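Local coordinates for 3-oxoacyl-[acyl-carrier-protein] synthase, mitochondrial (Arabidopsis thaliana, PDB 2IX4), which catalyses the condensation steps of mitochondrial fatty acid synthesis, adding two carbons from malonyl-ACP to a growing acyl chain, at residues R237-D242 with P382-V387. Sequence-based numbering, arbitrary orientation.
Sequences RPFDCD and PMTLNV
Asn386 lies against Arg237: its CB is 3.5 Å from Arg237 CB and sits over the centre of the guanidinium, 4.1 Å above that plane. The amide and guanidinium planes stack, only 7° apart, while Asn386 ND2 donates to the carbonyls of Ser236 and Gln233, in the chain just before Arg237. Apolar packing continues where Thr384 CG2 meets Pro238 CB at 3.8 Å; separately, Val387 CG2 makes a methyl-to-carbonyl van der Waals contact with Pro238 O at 3.4 Å.

Polar contacts centre on Asp240, whose N donates to Arg237 O (3.2 Å) across a type II turn. Its OD2 lies in the guanidinium plane and takes Arg237 NH1 from above the carboxylate plane in a salt bridge of 2.9 Å (N-H...O angle 160°); from the opposite face comes Asp242 N, in an Asx turn. OD1 accepts from Asn389 N. An alanine here would probably leave Arg237 NH1, Asp242 N and Asn389 N without their acceptor, the guanidinium less firmly set though NE keeps Glu234 O.

Phe239 lies about 8 Å from His320, a predicted active-site residue (side chains). Both segments are ketosynthase-fold loops: 237-242 links helix 212-220 to strand 251-259, and the other joins strands 380-381 and 405-406.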
loop_
_atom_site.group_PDB
_atom_site.type_symbol
_atom_site.label_atom_id
_atom_site.label_comp_id
_atom_site.label_asym_id
_atom_site.label_seq_id
_atom_site.Cartn_x
_atom_site.Cartn_y
_atom_site.Cartn_z
ATOM N N ARG A 237 5.962 9.891 25.924
ATOM C CA ARG A 237 6.922 10.918 26.318
ATOM C C ARG A 237 8.129 10.949 25.378
ATOM O O ARG A 237 9.224 10.526 25.757
ATOM C CB ARG A 237 7.364 10.704 27.774
ATOM C CG ARG A 237 7.758 9.268 28.113
ATOM C CD ARG A 237 8.111 9.099 29.577
ATOM N NE ARG A 237 6.988 9.459 30.431
ATOM C CZ ARG A 237 7.030 10.372 31.395
ATOM N NH1 ARG A 237 8.154 11.025 31.674
ATOM N NH2 ARG A 237 5.936 10.617 32.097
ATOM N N PRO A 238 7.932 11.456 24.142
ATOM C CA PRO A 238 9.033 11.490 23.181
ATOM C C PRO A 238 10.235 12.272 23.718
ATOM O O PRO A 238 10.061 13.333 24.319
ATOM C CB PRO A 238 8.424 12.210 21.974
ATOM C CG PRO A 238 6.949 12.008 22.108
ATOM C CD PRO A 238 6.695 12.032 23.584
ATOM N N PHE A 239 11.433 11.722 23.516
ATOM C CA PHE A 239 12.710 12.339 23.926
ATOM C C PHE A 239 13.001 12.346 25.441
ATOM O O PHE A 239 14.058 12.827 25.865
ATOM C CB PHE A 239 12.864 13.764 23.359
ATOM C CG PHE A 239 12.782 13.855 21.851
ATOM C CD1 PHE A 239 11.840 14.688 21.250
ATOM C CD2 PHE A 239 13.657 13.138 21.035
ATOM C CE1 PHE A 239 11.762 14.797 19.862
ATOM C CE2 PHE A 239 13.585 13.241 19.644
ATOM C CZ PHE A 239 12.636 14.074 19.058
ATOM N N ASP A 240 12.078 11.818 26.247
ATOM C CA ASP A 240 12.250 11.751 27.705
ATOM C C ASP A 240 13.047 10.513 28.119
ATOM O O ASP A 240 12.935 9.465 27.496
ATOM C CB ASP A 240 10.889 11.753 28.411
ATOM C CG ASP A 240 11.013 11.872 29.922
ATOM O OD1 ASP A 240 11.266 12.992 30.410
ATOM O OD2 ASP A 240 10.859 10.845 30.620
ATOM N N CYS A 241 13.839 10.639 29.181
ATOM C CA CYS A 241 14.674 9.536 29.671
ATOM C C CYS A 241 13.879 8.302 30.108
ATOM O O CYS A 241 14.398 7.184 30.087
ATOM C CB CYS A 241 15.565 10.008 30.820
ATOM S SG CYS A 241 17.001 10.971 30.298
ATOM N N ASP A 242 12.625 8.508 30.499
ATOM C CA ASP A 242 11.794 7.416 31.005
ATOM C C ASP A 242 10.808 6.813 30.001
ATOM O O ASP A 242 9.931 6.039 30.389
ATOM C CB ASP A 242 11.075 7.844 32.285
ATOM C CG ASP A 242 11.825 7.430 33.525
ATOM O OD1 ASP A 242 11.799 6.222 33.856
ATOM O OD2 ASP A 242 12.447 8.309 34.163
ATOM N N PRO A 382 4.160 23.383 17.848
ATOM C CA PRO A 382 3.599 22.633 18.977
ATOM C C PRO A 382 4.656 22.055 19.919
ATOM O O PRO A 382 5.797 21.813 19.511
ATOM C CB PRO A 382 2.810 21.510 18.297
ATOM C CG PRO A 382 3.474 21.324 16.985
ATOM C CD PRO A 382 3.995 22.668 16.569
ATOM N N MET A 383 4.261 21.839 21.169
ATOM C CA MET A 383 5.145 21.296 22.200
ATOM C C MET A 383 5.294 19.779 22.112
ATOM O O MET A 383 4.469 19.100 21.497
ATOM C CB MET A 383 4.611 21.663 23.591
ATOM C CG MET A 383 3.312 20.962 23.982
ATOM S SD MET A 383 2.643 21.515 25.556
ATOM C CE MET A 383 1.796 23.014 25.066
ATOM N N THR A 384 6.356 19.262 22.728
ATOM C CA THR A 384 6.456 17.845 23.060
ATOM C C THR A 384 5.991 17.706 24.505
ATOM O O THR A 384 6.485 18.412 25.385
ATOM C CB THR A 384 7.908 17.315 22.972
ATOM O OG1 THR A 384 8.524 17.771 21.767
ATOM C CG2 THR A 384 7.936 15.795 23.004
ATOM N N LEU A 385 5.043 16.808 24.748
ATOM C CA LEU A 385 4.564 16.558 26.102
ATOM C C LEU A 385 5.488 15.605 26.853
ATOM O O LEU A 385 6.154 14.764 26.246
ATOM C CB LEU A 385 3.134 16.003 26.087
ATOM C CG LEU A 385 1.972 16.951 25.767
ATOM C CD1 LEU A 385 0.670 16.171 25.685
ATOM C CD2 LEU A 385 1.848 18.062 26.802
ATOM N N ASN A 386 5.531 15.773 28.174
ATOM C CA ASN A 386 6.182 14.839 29.103
ATOM C C ASN A 386 7.710 14.728 29.041
ATOM O O ASN A 386 8.281 13.689 29.391
ATOM C CB ASN A 386 5.531 13.448 29.023
ATOM C CG ASN A 386 4.064 13.464 29.401
ATOM O OD1 ASN A 386 3.659 14.148 30.342
ATOM N ND2 ASN A 386 3.258 12.701 28.670
ATOM N N VAL A 387 8.373 15.802 28.613
ATOM C CA VAL A 387 9.837 15.851 28.647
ATOM C C VAL A 387 10.294 16.466 29.972
ATOM O O VAL A 387 10.608 17.656 30.053
ATOM C CB VAL A 387 10.443 16.617 27.443
ATOM C CG1 VAL A 387 11.943 16.340 27.335
ATOM C CG2 VAL A 387 9.750 16.228 26.154
#